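Local coordinates for protein O-phospho-L-seryl-tRNA:Cys-tRNA synthase (Methanocaldococcus jannaschii DSM 2661, PDB 5X6B) that probably converts O-phosphoseryl-tRNA(Cys) into cysteinyl-tRNA(Cys), using a pyridoxal phosphate cofactor carried on a lysine, at residues I197-V202 with N208-K213. Sequence-based numbering, arbitrary orientation.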
loop_
_atom_site.group_PDB
_atom_site.type_symbol
_atom_site.label_atom_id
_atom_site.label_comp_id
_atom_site.label_asym_id
_atom_site.label_seq_id
_atom_site.Cartn_x
_atom_site.Cartn_y
_atom_site.Cartn_z
ATOM N N ILE B 197 18.477 6.218 24.934
ATOM C CA ILE B 197 18.617 4.795 25.227
ATOM C C ILE B 197 17.740 3.968 24.283
ATOM O O ILE B 197 16.537 4.216 24.156
ATOM C CB ILE B 197 18.249 4.484 26.682
ATOM C CG1 ILE B 197 19.137 5.288 27.627
ATOM C CG2 ILE B 197 18.395 2.997 26.964
ATOM C CD1 ILE B 197 18.739 5.167 29.066
ATOM N N LEU B 198 18.351 2.989 23.623
ATOM C CA LEU B 198 17.664 2.199 22.605
ATOM C C LEU B 198 17.721 0.701 22.909
ATOM O O LEU B 198 18.790 0.154 23.177
ATOM C CB LEU B 198 18.273 2.483 21.225
ATOM C CG LEU B 198 17.616 1.901 19.969
ATOM C CD1 LEU B 198 17.781 2.868 18.807
ATOM C CD2 LEU B 198 18.208 0.546 19.605
ATOM N N LEU B 199 16.569 0.041 22.861
ATOM C CA LEU B 199 16.520 -1.404 23.057
ATOM C C LEU B 199 15.827 -2.109 21.892
ATOM O O LEU B 199 14.651 -1.867 21.614
ATOM C CB LEU B 199 15.806 -1.752 24.368
ATOM C CG LEU B 199 15.583 -3.249 24.617
ATOM C CD1 LEU B 199 16.908 -4.001 24.688
ATOM C CD2 LEU B 199 14.760 -3.475 25.877
ATOM N N THR B 200 16.568 -2.972 21.206
ATOM C CA THR B 200 15.988 -3.813 20.174
ATOM C C THR B 200 15.127 -4.872 20.849
ATOM O O THR B 200 15.652 -5.852 21.384
ATOM C CB THR B 200 17.068 -4.482 19.311
ATOM O OG1 THR B 200 17.913 -3.476 18.745
ATOM C CG2 THR B 200 16.433 -5.276 18.190
ATOM N N HIS B 201 13.812 -4.667 20.830
ATOM C CA HIS B 201 12.884 -5.503 21.598
ATOM C C HIS B 201 13.003 -6.982 21.242
ATOM O O HIS B 201 12.996 -7.842 22.123
ATOM C CB HIS B 201 11.449 -5.036 21.386
ATOM C CG HIS B 201 10.507 -5.492 22.452
ATOM N ND1 HIS B 201 9.152 -5.240 22.406
ATOM C CD2 HIS B 201 10.722 -6.179 23.598
ATOM C CE1 HIS B 201 8.573 -5.756 23.476
ATOM N NE2 HIS B 201 9.505 -6.330 24.216
ATOM N N VAL B 202 13.100 -7.264 19.947
ATOM C CA VAL B 202 13.510 -8.574 19.461
ATOM C C VAL B 202 14.548 -8.361 18.361
ATOM O O VAL B 202 14.269 -7.708 17.353
ATOM C CB VAL B 202 12.314 -9.411 18.925
ATOM C CG1 VAL B 202 12.803 -10.563 18.062
ATOM C CG2 VAL B 202 11.476 -9.945 20.069
ATOM N N ASN B 208 15.552 -13.060 20.024
ATOM C CA ASN B 208 15.411 -13.052 21.475
ATOM C C ASN B 208 14.534 -11.906 21.952
ATOM O O ASN B 208 14.778 -10.747 21.626
ATOM C CB ASN B 208 16.778 -12.956 22.153
ATOM C CG ASN B 208 17.606 -14.204 21.974
ATOM O OD1 ASN B 208 17.068 -15.303 21.823
ATOM N ND2 ASN B 208 18.926 -14.045 21.990
ATOM N N LEU B 209 13.512 -12.238 22.728
ATOM C CA LEU B 209 12.691 -11.231 23.380
ATOM C C LEU B 209 13.457 -10.651 24.577
ATOM O O LEU B 209 14.331 -11.311 25.145
ATOM C CB LEU B 209 11.356 -11.841 23.814
ATOM C CG LEU B 209 10.301 -10.952 24.474
ATOM C CD1 LEU B 209 9.980 -9.747 23.603
ATOM C CD2 LEU B 209 9.056 -11.768 24.742
ATOM N N ASN B 210 13.147 -9.412 24.944
ATOM C CA ASN B 210 13.829 -8.758 26.052
ATOM C C ASN B 210 12.836 -8.082 26.992
ATOM O O ASN B 210 11.830 -7.531 26.549
ATOM C CB ASN B 210 14.843 -7.736 25.524
ATOM C CG ASN B 210 15.991 -8.385 24.767
ATOM O OD1 ASN B 210 16.119 -8.225 23.553
ATOM N ND2 ASN B 210 16.844 -9.104 25.486
ATOM N N ASP B 211 13.113 -8.131 28.292
ATOM C CA ASP B 211 12.242 -7.491 29.275
ATOM C C ASP B 211 12.406 -5.974 29.227
ATOM O O ASP B 211 13.217 -5.403 29.954
ATOM C CB ASP B 211 12.535 -8.017 30.683
ATOM C CG ASP B 211 11.495 -7.578 31.696
ATOM O OD1 ASP B 211 10.445 -7.050 31.280
ATOM O OD2 ASP B 211 11.725 -7.765 32.909
ATOM N N ALA B 212 11.619 -5.331 28.370
ATOM C CA ALA B 212 11.759 -3.902 28.096
ATOM C C ALA B 212 11.563 -3.023 29.329
ATOM O O ALA B 212 12.089 -1.912 29.390
ATOM C CB ALA B 212 10.777 -3.483 27.000
ATOM N N LYS B 213 10.801 -3.513 30.302
ATOM C CA LYS B 213 10.464 -2.712 31.474
ATOM C C LYS B 213 11.706 -2.365 32.284
ATOM O O LYS B 213 11.806 -1.275 32.848
ATOM C CB LYS B 213 9.454 -3.443 32.361
ATOM C CG LYS B 213 8.896 -2.579 33.483
ATOM C CD LYS B 213 7.764 -3.274 34.219
ATOM C CE LYS B 213 7.121 -2.352 35.241
ATOM N NZ LYS B 213 5.975 -3.003 35.933
#
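With CG anti to the backbone N in both residues (chi1 -160° in H201, -178° in L209), the imidazole of H201 and the isobutyl group of L209 run side by side in the same direction. L209 CD1 approaches the ring obliquely, 3.5 Å from H201 NE2, while the backbone oxygen N210 O lies in the ring plane at its edge, 3.4 Å from H201 CD2. H201 ND1 is hydrogen-bonded to T233 OG1, which would limit rotation of the ring. L209 CD1 also lies 3.8 Å from V202 CG2. Here the two backbones run close together: V202 CA makes a nearly straight C-H...O contact of 3.3 Å with N208 O. At the other end of the contact L199 CD2 rests on the backbone of A212, 3.8 Å from its CA, with A212 CB slightly farther off. The amide of N208 leads away from residues 197-202, its ND2 hydrogen-bonding to T172 O and its OD1 to I341 N. The contact thus packs the chain leading into helix 212-221 against the end of strand 194-200 and the residues that follow it, within the beta-alpha-beta unit completed by strand 226-229. That next strand lies parallel to 194-200 in the mixed seven-stranded sheet, and its L228 touches both H201 and A212, while V215 of helix 212-221 and Y180 of helix 179-188 pack on L199.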